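Local coordinates for protein glycerol dehydratase (Clostridium butyricum, PDB 1R9D) that probably acts as a B12-independent lyase of the glycyl radical enzyme family, removing water from glycerol, at residues Ala47-Arg50 with Arg51-Leu55; Ile64-Arg67 with Asp68-Ile72; Leu173-Phe177 with Asn178-Asn182; Gln703-His706 with Pro707-Lys711; Met717-Ser720 with Ser721-Arg724. All blocks are in the same frame, centred on the assembly; numbering follows the deposited sequence.

Contact 1 (Ala47-Arg50 with Arg51-Leu55)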
loop_
_atom_site.group_PDB
_atom_site.type_symbol
_atom_site.label_atom_id
_atom_site.label_comp_id
_atom_site.label_asym_id
_atom_site.label_seq_id
_atom_site.Cartn_x
_atom_site.Cartn_y
_atom_site.Cartn_z
ATOM N N ALA A 47 3.482 -6.961 -1.978
ATOM C CA ALA A 47 4.920 -6.707 -1.890
ATOM C C ALA A 47 5.707 -7.592 -0.915
ATOM O O ALA A 47 6.799 -8.060 -1.245
ATOM C CB ALA A 47 5.168 -5.235 -1.562
ATOM N N ILE A 48 5.170 -7.824 0.279
ATOM C CA ILE A 48 5.878 -8.629 1.270
ATOM C C ILE A 48 6.138 -10.062 0.795
ATOM O O ILE A 48 7.199 -10.637 1.060
ATOM C CB ILE A 48 5.107 -8.651 2.623
ATOM C CG1 ILE A 48 5.970 -9.290 3.717
ATOM C CG2 ILE A 48 3.789 -9.402 2.467
ATOM C CD1 ILE A 48 7.136 -8.427 4.159
ATOM N N LEU A 49 5.171 -10.635 0.091
ATOM C CA LEU A 49 5.319 -11.996 -0.410
ATOM C C LEU A 49 6.282 -12.007 -1.600
ATOM O O LEU A 49 7.038 -12.959 -1.782
ATOM C CB LEU A 49 3.941 -12.550 -0.794
ATOM C CG LEU A 49 3.616 -14.012 -0.467
ATOM C CD1 LEU A 49 4.082 -14.383 0.933
ATOM C CD2 LEU A 49 2.109 -14.210 -0.575
ATOM N N ARG A 50 6.266 -10.949 -2.407
ATOM C CA ARG A 50 7.181 -10.856 -3.542
ATOM C C ARG A 50 8.616 -10.848 -3.018
ATOM O O ARG A 50 9.509 -11.466 -3.600
ATOM C CB ARG A 50 6.925 -9.578 -4.346
ATOM C CG ARG A 50 5.658 -9.620 -5.183
ATOM C CD ARG A 50 5.963 -9.290 -6.640
ATOM N NE ARG A 50 5.797 -7.879 -6.931
ATOM C CZ ARG A 50 6.051 -7.318 -8.107
ATOM N NH1 ARG A 50 6.495 -8.045 -9.124
ATOM N NH2 ARG A 50 5.836 -6.026 -8.267
ATOM N N ARG A 51 8.827 -10.144 -1.909
ATOM C CA ARG A 51 10.148 -10.057 -1.298
ATOM C C ARG A 51 10.590 -11.410 -0.734
ATOM O O ARG A 51 11.760 -11.779 -0.831
ATOM C CB ARG A 51 10.146 -9.009 -0.176
ATOM C CG ARG A 51 9.990 -7.557 -0.639
ATOM C CD ARG A 51 11.163 -7.110 -1.511
ATOM N NE ARG A 51 12.442 -7.484 -0.910
ATOM C CZ ARG A 51 13.633 -7.153 -1.401
ATOM N NH1 ARG A 51 13.725 -6.428 -2.508
ATOM N NH2 ARG A 51 14.733 -7.572 -0.791
ATOM N N ALA A 52 9.657 -12.145 -0.133
ATOM C CA ALA A 52 9.977 -13.451 0.435
ATOM C C ALA A 52 10.306 -14.457 -0.670
ATOM O O ALA A 52 11.298 -15.181 -0.585
ATOM C CB ALA A 52 8.809 -13.962 1.276
ATOM N N LEU A 53 9.471 -14.492 -1.704
ATOM C CA LEU A 53 9.671 -15.413 -2.825
ATOM C C LEU A 53 10.937 -15.085 -3.614
ATOM O O LEU A 53 11.563 -15.975 -4.193
ATOM C CB LEU A 53 8.451 -15.382 -3.750
ATOM C CG LEU A 53 7.162 -15.903 -3.108
ATOM C CD1 LEU A 53 5.965 -15.554 -3.972
ATOM C CD2 LEU A 53 7.268 -17.410 -2.907
ATOM N N ALA A 54 11.313 -13.808 -3.638
ATOM C CA ALA A 54 12.517 -13.386 -4.344
ATOM C C ALA A 54 13.741 -13.865 -3.569
ATOM O O ALA A 54 14.690 -14.393 -4.153
ATOM C CB ALA A 54 12.543 -11.868 -4.491
ATOM N N LEU A 55 13.728 -13.679 -2.250
ATOM C CA LEU A 55 14.848 -14.128 -1.432
ATOM C C LEU A 55 14.991 -15.642 -1.599
ATOM O O LEU A 55 16.098 -16.161 -1.712
ATOM C CB LEU A 55 14.621 -13.774 0.047
ATOM C CG LEU A 55 15.720 -14.230 1.016
ATOM C CD1 LEU A 55 17.056 -13.642 0.585
ATOM C CD2 LEU A 55 15.391 -13.794 2.435
#

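Contact 2 (Ile64-Arg67 with Asp68-Ile72)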
loop_
_atom_site.group_PDB
_atom_site.type_symbol
_atom_site.label_atom_id
_atom_site.label_comp_id
_atom_site.label_asym_id
_atom_site.label_seq_id
_atom_site.Cartn_x
_atom_site.Cartn_y
_atom_site.Cartn_z
ATOM N N ILE A 64 27.377 -20.668 -5.132
ATOM C CA ILE A 64 27.928 -20.939 -3.809
ATOM C C ILE A 64 29.441 -21.089 -3.960
ATOM O O ILE A 64 29.917 -21.552 -4.995
ATOM C CB ILE A 64 27.326 -22.253 -3.240
ATOM C CG1 ILE A 64 25.821 -22.079 -3.042
ATOM C CG2 ILE A 64 27.982 -22.622 -1.929
ATOM C CD1 ILE A 64 25.462 -20.907 -2.155
ATOM N N THR A 65 30.196 -20.688 -2.942
ATOM C CA THR A 65 31.650 -20.794 -3.008
ATOM C C THR A 65 32.309 -21.034 -1.658
ATOM O O THR A 65 31.968 -20.399 -0.659
ATOM C CB THR A 65 32.299 -19.513 -3.597
ATOM O OG1 THR A 65 31.790 -19.262 -4.911
ATOM C CG2 THR A 65 33.814 -19.675 -3.670
ATOM N N ILE A 66 33.248 -21.969 -1.640
ATOM C CA ILE A 66 34.013 -22.263 -0.440
ATOM C C ILE A 66 35.452 -22.006 -0.864
ATOM O O ILE A 66 35.989 -22.706 -1.723
ATOM C CB ILE A 66 33.841 -23.727 0.027
ATOM C CG1 ILE A 66 32.402 -23.947 0.505
ATOM C CG2 ILE A 66 34.826 -24.035 1.151
ATOM C CD1 ILE A 66 32.154 -25.280 1.175
ATOM N N ARG A 67 36.062 -20.976 -0.287
ATOM C CA ARG A 67 37.430 -20.614 -0.632
ATOM C C ARG A 67 38.432 -21.527 0.059
ATOM O O ARG A 67 38.146 -22.099 1.109
ATOM C CB ARG A 67 37.689 -19.149 -0.270
ATOM C CG ARG A 67 36.632 -18.184 -0.823
ATOM C CD ARG A 67 37.029 -16.728 -0.618
ATOM N NE ARG A 67 35.909 -15.804 -0.797
ATOM C CZ ARG A 67 35.240 -15.625 -1.936
ATOM N NH1 ARG A 67 35.569 -16.306 -3.025
ATOM N NH2 ARG A 67 34.233 -14.764 -1.984
ATOM N N ASP A 68 39.610 -21.666 -0.538
ATOM C CA ASP A 68 40.640 -22.535 0.018
ATOM C C ASP A 68 41.016 -22.220 1.465
ATOM O O ASP A 68 41.190 -21.060 1.836
ATOM C CB ASP A 68 41.898 -22.481 -0.856
ATOM C CG ASP A 68 41.599 -22.718 -2.326
ATOM O OD1 ASP A 68 40.899 -23.707 -2.644
ATOM O OD2 ASP A 68 42.067 -21.917 -3.167
ATOM N N GLN A 69 41.128 -23.270 2.273
ATOM C CA GLN A 69 41.513 -23.171 3.680
ATOM C C GLN A 69 40.515 -22.520 4.644
ATOM O O GLN A 69 40.843 -22.281 5.803
ATOM C CB GLN A 69 42.866 -22.458 3.798
ATOM C CG GLN A 69 44.013 -23.155 3.069
ATOM C CD GLN A 69 44.131 -24.628 3.436
ATOM O OE1 GLN A 69 44.155 -24.990 4.615
ATOM N NE2 GLN A 69 44.211 -25.486 2.421
ATOM N N GLU A 70 39.302 -22.241 4.179
ATOM C CA GLU A 70 38.298 -21.629 5.048
ATOM C C GLU A 70 37.762 -22.585 6.112
ATOM O O GLU A 70 37.580 -23.777 5.854
ATOM C CB GLU A 70 37.115 -21.104 4.221
ATOM C CG GLU A 70 37.314 -19.717 3.623
ATOM C CD GLU A 70 36.056 -19.182 2.947
ATOM O OE1 GLU A 70 35.940 -17.946 2.801
ATOM O OE2 GLU A 70 35.189 -19.996 2.552
ATOM N N LEU A 71 37.520 -22.057 7.310
ATOM C CA LEU A 71 36.951 -22.839 8.403
ATOM C C LEU A 71 35.490 -22.403 8.537
ATOM O O LEU A 71 34.616 -23.192 8.899
ATOM C CB LEU A 71 37.693 -22.582 9.718
ATOM C CG LEU A 71 39.087 -23.190 9.908
ATOM C CD1 LEU A 71 39.665 -22.738 11.238
ATOM C CD2 LEU A 71 39.002 -24.708 9.860
ATOM N N ILE A 72 35.242 -21.132 8.241
ATOM C CA ILE A 72 33.899 -20.556 8.293
ATOM C C ILE A 72 33.513 -20.297 6.842
ATOM O O ILE A 72 34.191 -19.548 6.142
ATOM C CB ILE A 72 33.891 -19.218 9.079
ATOM C CG1 ILE A 72 34.245 -19.471 10.548
ATOM C CG2 ILE A 72 32.526 -18.535 8.943
ATOM C CD1 ILE A 72 33.210 -20.287 11.314
HETATM O O HOH W 1 32.738 -19.230 1.677
HETATM O O HOH W 2 37.728 -24.746 -2.005
#

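Contact 3 (Leu173-Phe177 with Asn178-Asn182)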
loop_
_atom_site.group_PDB
_atom_site.type_symbol
_atom_site.label_atom_id
_atom_site.label_comp_id
_atom_site.label_asym_id
_atom_site.label_seq_id
_atom_site.Cartn_x
_atom_site.Cartn_y
_atom_site.Cartn_z
ATOM N N LEU A 173 20.841 -17.624 17.440
ATOM C CA LEU A 173 21.885 -18.585 17.790
ATOM C C LEU A 173 21.304 -19.625 18.737
ATOM O O LEU A 173 21.679 -20.799 18.698
ATOM C CB LEU A 173 23.073 -17.881 18.466
ATOM C CG LEU A 173 24.031 -17.117 17.550
ATOM C CD1 LEU A 173 25.030 -16.325 18.383
ATOM C CD2 LEU A 173 24.761 -18.098 16.647
ATOM N N ARG A 174 20.374 -19.194 19.582
ATOM C CA ARG A 174 19.754 -20.091 20.548
ATOM C C ARG A 174 18.672 -21.000 19.965
ATOM O O ARG A 174 18.681 -22.209 20.207
ATOM C CB ARG A 174 19.150 -19.291 21.708
ATOM C CG ARG A 174 18.571 -20.167 22.808
ATOM C CD ARG A 174 17.942 -19.362 23.933
ATOM N NE ARG A 174 16.632 -18.823 23.581
ATOM C CZ ARG A 174 16.383 -17.533 23.363
ATOM N NH1 ARG A 174 17.359 -16.640 23.457
ATOM N NH2 ARG A 174 15.153 -17.136 23.066
ATOM N N VAL A 175 17.752 -20.427 19.193
ATOM C CA VAL A 175 16.638 -21.195 18.639
ATOM C C VAL A 175 16.758 -21.629 17.186
ATOM O O VAL A 175 15.963 -22.444 16.713
ATOM C CB VAL A 175 15.315 -20.416 18.798
ATOM C CG1 VAL A 175 15.122 -20.022 20.256
ATOM C CG2 VAL A 175 15.323 -19.185 17.905
ATOM N N GLY A 176 17.737 -21.082 16.473
ATOM C CA GLY A 176 17.922 -21.444 15.079
ATOM C C GLY A 176 16.804 -20.960 14.178
ATOM O O GLY A 176 15.797 -20.427 14.650
ATOM N N PHE A 177 16.981 -21.134 12.874
ATOM C CA PHE A 177 15.970 -20.712 11.920
ATOM C C PHE A 177 14.661 -21.464 12.151
ATOM O O PHE A 177 13.589 -20.957 11.827
ATOM C CB PHE A 177 16.471 -20.917 10.488
ATOM C CG PHE A 177 17.643 -20.039 10.127
ATOM C CD1 PHE A 177 18.840 -20.595 9.685
ATOM C CD2 PHE A 177 17.549 -18.653 10.236
ATOM C CE1 PHE A 177 19.929 -19.786 9.359
ATOM C CE2 PHE A 177 18.633 -17.832 9.911
ATOM C CZ PHE A 177 19.826 -18.402 9.472
ATOM N N ASN A 178 14.741 -22.667 12.715
ATOM C CA ASN A 178 13.523 -23.430 12.996
ATOM C C ASN A 178 12.739 -22.739 14.107
ATOM O O ASN A 178 11.505 -22.722 14.095
ATOM C CB ASN A 178 13.837 -24.863 13.452
ATOM C CG ASN A 178 14.391 -25.729 12.342
ATOM O OD1 ASN A 178 14.042 -25.570 11.175
ATOM N ND2 ASN A 178 15.246 -26.676 12.709
ATOM N N GLY A 179 13.466 -22.175 15.071
ATOM C CA GLY A 179 12.837 -21.499 16.194
ATOM C C GLY A 179 12.046 -20.276 15.776
ATOM O O GLY A 179 10.981 -19.989 16.330
ATOM N N ILE A 180 12.573 -19.556 14.792
ATOM C CA ILE A 180 11.919 -18.360 14.274
ATOM C C ILE A 180 10.658 -18.784 13.525
ATOM O O ILE A 180 9.582 -18.203 13.705
ATOM C CB ILE A 180 12.862 -17.589 13.318
ATOM C CG1 ILE A 180 14.135 -17.178 14.066
ATOM C CG2 ILE A 180 12.156 -16.362 12.758
ATOM C CD1 ILE A 180 13.875 -16.310 15.302
ATOM N N ILE A 181 10.798 -19.804 12.683
ATOM C CA ILE A 181 9.665 -20.319 11.924
ATOM C C ILE A 181 8.554 -20.738 12.883
ATOM O O ILE A 181 7.386 -20.422 12.667
ATOM C CB ILE A 181 10.071 -21.540 11.065
ATOM C CG1 ILE A 181 11.056 -21.102 9.980
ATOM C CG2 ILE A 181 8.830 -22.177 10.433
ATOM C CD1 ILE A 181 11.592 -22.243 9.131
ATOM N N ASN A 182 8.919 -21.435 13.954
ATOM C CA ASN A 182 7.915 -21.887 14.913
ATOM C C ASN A 182 7.237 -20.741 15.647
ATOM O O ASN A 182 6.060 -20.838 15.994
ATOM C CB ASN A 182 8.520 -22.876 15.911
ATOM C CG ASN A 182 8.877 -24.200 15.261
ATOM O OD1 ASN A 182 8.213 -24.639 14.319
ATOM N ND2 ASN A 182 9.921 -24.850 15.767
#

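Contact 4 (Gln703-His706 with Pro707-Lys711)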
loop_
_atom_site.group_PDB
_atom_site.type_symbol
_atom_site.label_atom_id
_atom_site.label_comp_id
_atom_site.label_asym_id
_atom_site.label_seq_id
_atom_site.Cartn_x
_atom_site.Cartn_y
_atom_site.Cartn_z
ATOM N N GLN A 703 41.370 12.211 16.367
ATOM C CA GLN A 703 42.631 12.779 16.819
ATOM C C GLN A 703 43.736 11.922 16.207
ATOM O O GLN A 703 43.573 10.710 16.040
ATOM C CB GLN A 703 42.728 12.832 18.349
ATOM C CG GLN A 703 42.132 14.129 18.912
ATOM C CD GLN A 703 42.633 14.475 20.306
ATOM O OE1 GLN A 703 42.645 15.643 20.703
ATOM N NE2 GLN A 703 43.036 13.467 21.055
ATOM N N LYS A 704 44.835 12.566 15.824
ATOM C CA LYS A 704 45.957 11.873 15.203
ATOM C C LYS A 704 47.230 12.133 15.989
ATOM O O LYS A 704 47.573 13.283 16.263
ATOM C CB LYS A 704 46.133 12.349 13.756
ATOM C CG LYS A 704 47.258 11.643 13.006
ATOM C CD LYS A 704 47.267 11.999 11.525
ATOM C CE LYS A 704 47.615 13.456 11.295
ATOM N NZ LYS A 704 47.715 13.783 9.843
ATOM N N PHE A 705 47.929 11.062 16.347
ATOM C CA PHE A 705 49.162 11.187 17.114
ATOM C C PHE A 705 50.414 10.723 16.397
ATOM O O PHE A 705 50.385 9.783 15.596
ATOM C CB PHE A 705 49.066 10.398 18.422
ATOM C CG PHE A 705 48.307 11.103 19.501
ATOM C CD1 PHE A 705 46.956 10.849 19.701
ATOM C CD2 PHE A 705 48.941 12.048 20.301
ATOM C CE1 PHE A 705 46.240 11.532 20.689
ATOM C CE2 PHE A 705 48.239 12.735 21.285
ATOM C CZ PHE A 705 46.884 12.475 21.481
ATOM N N HIS A 706 51.522 11.393 16.697
ATOM C CA HIS A 706 52.802 11.000 16.141
ATOM C C HIS A 706 53.084 9.721 16.925
ATOM O O HIS A 706 52.799 9.646 18.118
ATOM C CB HIS A 706 53.853 12.077 16.439
ATOM C CG HIS A 706 55.215 11.755 15.911
ATOM N ND1 HIS A 706 56.114 10.975 16.604
ATOM C CD2 HIS A 706 55.821 12.083 14.745
ATOM C CE1 HIS A 706 57.216 10.835 15.888
ATOM N NE2 HIS A 706 57.064 11.497 14.755
ATOM N N PRO A 707 53.624 8.687 16.267
ATOM C CA PRO A 707 53.920 7.420 16.946
ATOM C C PRO A 707 54.677 7.497 18.275
ATOM O O PRO A 707 54.477 6.661 19.157
ATOM C CB PRO A 707 54.681 6.637 15.881
ATOM C CG PRO A 707 53.996 7.074 14.629
ATOM C CD PRO A 707 53.891 8.577 14.821
ATOM N N SER A 708 55.541 8.494 18.427
ATOM C CA SER A 708 56.309 8.636 19.658
ATOM C C SER A 708 55.427 8.851 20.890
ATOM O O SER A 708 55.806 8.487 22.003
ATOM C CB SER A 708 57.301 9.797 19.531
ATOM O OG SER A 708 56.627 11.031 19.339
ATOM N N ALA A 709 54.246 9.428 20.693
ATOM C CA ALA A 709 53.335 9.691 21.806
ATOM C C ALA A 709 52.792 8.430 22.481
ATOM O O ALA A 709 52.399 8.470 23.645
ATOM C CB ALA A 709 52.176 10.567 21.333
ATOM N N LEU A 710 52.769 7.314 21.755
ATOM C CA LEU A 710 52.255 6.059 22.301
ATOM C C LEU A 710 53.349 5.105 22.766
ATOM O O LEU A 710 53.062 4.018 23.260
ATOM C CB LEU A 710 51.387 5.349 21.260
ATOM C CG LEU A 710 49.928 5.789 21.084
ATOM C CD1 LEU A 710 49.128 5.353 22.298
ATOM C CD2 LEU A 710 49.843 7.295 20.882
ATOM N N LYS A 711 54.601 5.522 22.621
ATOM C CA LYS A 711 55.739 4.694 23.003
ATOM C C LYS A 711 55.824 4.373 24.497
ATOM O O LYS A 711 55.668 5.248 25.350
ATOM C CB LYS A 711 57.032 5.367 22.532
ATOM C CG LYS A 711 58.316 4.621 22.860
ATOM C CD LYS A 711 59.462 5.140 21.994
ATOM C CE LYS A 711 60.810 4.569 22.416
ATOM N NZ LYS A 711 61.295 5.168 23.695
#

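Contact 5 (Met717-Ser720 with Ser721-Arg724)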
loop_
_atom_site.group_PDB
_atom_site.type_symbol
_atom_site.label_atom_id
_atom_site.label_comp_id
_atom_site.label_asym_id
_atom_site.label_seq_id
_atom_site.Cartn_x
_atom_site.Cartn_y
_atom_site.Cartn_z
ATOM N N MET A 717 49.527 4.898 29.249
ATOM C CA MET A 717 48.944 5.566 30.409
ATOM C C MET A 717 48.409 6.936 30.011
ATOM O O MET A 717 47.337 7.347 30.457
ATOM C CB MET A 717 50.000 5.739 31.506
ATOM C CG MET A 717 50.545 4.436 32.067
ATOM S SD MET A 717 49.385 3.607 33.167
ATOM C CE MET A 717 50.096 4.039 34.773
ATOM N N ASN A 718 49.166 7.642 29.176
ATOM C CA ASN A 718 48.758 8.966 28.726
ATOM C C ASN A 718 47.515 8.928 27.844
ATOM O O ASN A 718 46.632 9.773 27.989
ATOM C CB ASN A 718 49.901 9.658 27.984
ATOM C CG ASN A 718 50.997 10.133 28.922
ATOM O OD1 ASN A 718 50.738 10.440 30.088
ATOM N ND2 ASN A 718 52.222 10.214 28.415
ATOM N N LEU A 719 47.440 7.960 26.934
ATOM C CA LEU A 719 46.265 7.849 26.070
ATOM C C LEU A 719 45.054 7.537 26.942
ATOM O O LEU A 719 43.971 8.094 26.751
ATOM C CB LEU A 719 46.435 6.730 25.037
ATOM C CG LEU A 719 45.249 6.627 24.065
ATOM C CD1 LEU A 719 45.319 7.774 23.068
ATOM C CD2 LEU A 719 45.267 5.293 23.333
ATOM N N SER A 720 45.247 6.634 27.898
ATOM C CA SER A 720 44.184 6.245 28.816
ATOM C C SER A 720 43.670 7.456 29.596
ATOM O O SER A 720 42.463 7.633 29.770
ATOM C CB SER A 720 44.703 5.185 29.788
ATOM O OG SER A 720 43.808 5.011 30.874
ATOM N N SER A 721 44.589 8.291 30.068
ATOM C CA SER A 721 44.207 9.483 30.819
ATOM C C SER A 721 43.484 10.496 29.924
ATOM O O SER A 721 42.530 11.158 30.349
ATOM C CB SER A 721 45.449 10.129 31.437
ATOM O OG SER A 721 45.092 11.265 32.204
ATOM N N LEU A 722 43.948 10.619 28.684
ATOM C CA LEU A 722 43.350 11.541 27.728
ATOM C C LEU A 722 41.896 11.160 27.473
ATOM O O LEU A 722 41.007 12.015 27.475
ATOM C CB LEU A 722 44.122 11.498 26.410
ATOM C CG LEU A 722 43.696 12.466 25.303
ATOM C CD1 LEU A 722 44.167 13.873 25.641
ATOM C CD2 LEU A 722 44.296 12.020 23.976
ATOM N N ILE A 723 41.656 9.870 27.256
ATOM C CA ILE A 723 40.312 9.380 26.990
ATOM C C ILE A 723 39.393 9.585 28.192
ATOM O O ILE A 723 38.289 10.111 28.056
ATOM C CB ILE A 723 40.338 7.877 26.605
ATOM C CG1 ILE A 723 41.080 7.703 25.271
ATOM C CG2 ILE A 723 38.919 7.331 26.517
ATOM C CD1 ILE A 723 41.439 6.249 24.934
ATOM N N ARG A 724 39.847 9.178 29.367
ATOM C CA ARG A 724 39.026 9.327 30.562
ATOM C C ARG A 724 38.649 10.773 30.858
ATOM O O ARG A 724 37.529 11.048 31.285
ATOM C CB ARG A 724 39.733 8.710 31.768
ATOM C CG ARG A 724 39.681 7.191 31.769
ATOM C CD ARG A 724 40.530 6.606 32.873
ATOM N NE ARG A 724 40.314 5.168 33.025
ATOM C CZ ARG A 724 41.138 4.363 33.689
ATOM N NH1 ARG A 724 42.232 4.858 34.254
ATOM N NH2 ARG A 724 40.871 3.068 33.794
#

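Contact 1 (Ala47-Arg50 with Arg51-Leu55)
Ala47 to Arg50 and Arg51 to Leu55 are consecutive turns of one helix, and four i to i+4 backbone hydrogen bonds join them. Arg51 N donates to Ala47 O at 3.0 Å, and Ala52 N to Ile48 O at 3.1 Å. Leu53 N reaches Leu49 O at 2.9 Å. This bond is nearly straight, with an N-H...O angle of 171°. Ala54 N completes the set on Arg50 O at a more bent 139°. The side chains of the second turn lean back on the same carbonyls. Leu53 has CG beside its backbone N (chi1 -65°), which lays CG over Leu49 O at 3.2 Å. Its CD1 also approaches Leu49 CG, a loose apolar contact at 4.5 Å. This is regular alpha-helix at the start of helix 47-61. Two alanines face neighbouring helices: Ala52 lies on Ser207 and Ser211 of helix 197-230, and Ala54 on Ile35 and Phe39 of helix 30-40. Ala54 CB is also close to Arg50 O, at 3.2 Å. Arg51 passes its CG by Ala47 O at 3.3 Å. The chain then bends at chi2 and chi3 and carries the guanidinium away from the helix, where NH1 forms a salt bridge with Glu88. Arg50 is likewise bent at chi2 and chi3, and its NH1 makes a weak hydrogen bond to Phe39 O.

Contact 2 (Ile64-Arg67 with Asp68-Ile72)
Arg67 and Glu70 are the first and last residues of a type II beta turn, in the loop between helices 47-61 and 92-97. Glu70 N closes the turn on Arg67 O at 3.3 Å, coming in above the carbonyl plane. Gln69 fills the third position with a positive phi of 69°, as this turn type requires. The turn is closed a second time by a side chain. Glu70 has CG beside its backbone N and is extended beyond CG (chi2 -174°). Its carboxylate therefore runs back to the start of the turn. There OE2 takes the N-H of Arg67 at 3.1 Å, with the N-H lying well above the carboxylate plane. Arg67 is also extended from CG to NE. The two side chains lie side by side and point the same way. Glu70 CD rests 3.6 Å from Arg67 CB. The guanidinium and carboxylate planes stand 61° apart. Arg67 NE and Glu70 OE1 are 4.2 Å from each other, too far for a salt bridge, though the opposite charges may still attract. Each group has its own partner instead. Glu70 OE1 pairs with Lys317 of helix 304-317. Arg67 NH2 forms a salt bridge with Asp320, and the guanidinium donates to the carbonyls of Thr77 and Lys78. The buried ends of both side chains thus tie the turn to its neighbours. One water links Ile66 O to Asp68 OD1, the second bond being weak. Another donates to Thr65 O and to Glu70 OE2, at 2.7 Å from OE2.

Contact 3 (Leu173-Phe177 with Asn178-Asn182)
Asn178 begins the second segment and turns its side chain to Ile216 of helix 197-230, while Gly179 behind it meets Val175. The N-H of Gly179 lies between two carbonyls. Gly179 N makes a weak hydrogen bond to Val175 O at 3.0 Å. A second weak bond runs from Gly179 N to Gly176 O at 2.9 Å, and both are strongly bent. Having no side chain, Gly179 lets Val175 close in: CG2 of Val175 sits 3.8 Å from Gly179 CA. Ile180 N reaches back to Gly176 O in another weak bond. The side chain of Ile180 has CG1 beside its backbone N (chi1 -60°), and its CD1 meets Val175 CG2 at 4.1 Å. Ile181 restores regular geometry. Its N-H points at Phe177 O at 3.1 Å with an angle of 166°, and its CG1 lies against the same oxygen, also at 3.1 Å. Asn182 N then bonds to Asn178 O, so the helix proceeds normally. The ring of Phe177 packs on Leu266 and Ile270 of helix 260-277 and on Phe521. The irregularity comes from Gly176, whose phi is positive. The axes of the short segments 173-177 and 178-182 make an angle of 61°. This is a kinked helix, 169-190, in which a glycine with non-helical torsions breaks the regular path and weak, shared bonds carry the chain across the bend.

Contact 4 (Gln703-His706 with Pro707-Lys711)
His706 places CG opposite its backbone N (chi1 180°), and Ser708 turns OG between its backbone N and carbonyl carbon (chi1 62°). These two torsions bring His706 ND1 to Ser708 OG in a hydrogen bond of 2.8 Å. The N-H of Ser708 also bonds to ND1, at 3.1 Å, from a position tilted 28° out of the ring plane. Two bonds from one residue thus hold the imidazole in its rotation. Pro707 adds a CH-pi contact. Its CD lies over one ring face, 3.8 Å from the centroid, and the two side chains cross at about a right angle. Ala709 N donates to His706 O at 3.0 Å and closes a beta turn. Phe705 points toward the turn. Its CD2 touches Ala709 CB at 3.7 Å, and its CB meets Leu710 CD2 at 4.0 Å. Phe705 also packs on Pro680 and His785. Leu710 N and Lys711 N continue with bonds to Pro707 O and Ser708 O. Lys704 and His706 both make backbone hydrogen bonds with His785. The arrangement is the loop at the end of strand 702-705, where the chain turns into helix 712-728 of a beta-alpha-beta crossover.

Contact 5 (Met717-Ser720 with Ser721-Arg724)
Leu719 and Ile723 cross obliquely, one turn apart on the inner side of their helix. Leu719 CG meets Ile723 CD1 at 3.9 Å. The two side chains leave in different rotations. Leu719 has CG opposite its backbone N (chi1 -177°), whereas Ile723 keeps CG1 beside its own N (chi1 -65°) and brings it to 3.3 Å from Leu719 O. Leu722 only grazes Leu719, with CD2 at 4.5 Å from Leu719 CD1. All three leucine and isoleucine side chains touch Phe736. This is the helix of a beta-alpha-beta unit, in which helix 712-728 connects strand 702-705 to strand 733-738 and lays its apolar side on the sheet. Leu719 also reaches Ala393 and Thr396 of helix 386-397, while Leu722 packs on helix 680-687. A different pair meets on another side of the helix. Arg724 runs extended from CG to NE, and its guanidinium comes to lie beneath Ser720 OG. The hydroxyl is 3.6 Å above one face, offset toward the rim, and its nearest guanidinium atom is NH1 at 3.7 Å. The polar end of Arg724 is held instead by a salt bridge from NH2 to Asp386. The aliphatic part of the arginine stays close to the backbone, with CG 3.5 Å from Ser720 O. That oxygen accepts Arg724 N at 3.1 Å, nearly straight at 169°. Ile723 N binds Leu719 O in the same way. Ser721 N and Leu722 N bond to Met717 O and Asn718 O.

How the contacts relate
The contacts follow one another along the chain from 1 to 5. Contacts 1 to 3 lie in the pyruvate formate lyase-like part, with centres 20 to 29 Å apart. They do not touch, but helix 197-230 packs against all three, and helix 520-524 meets contacts 1 and 3. Contacts 4 and 5 lie in the glycine radical part, about 51 Å from contact 1 between centres and on the opposite side of the chain's centre. Their own centres are 12 Å apart. They do touch: Phe705 packs on Leu722, and Leu710 on Leu719. Together they form a strand, loop and helix in the part predicted to carry the glycyl radical at Gly763, absent from this structure.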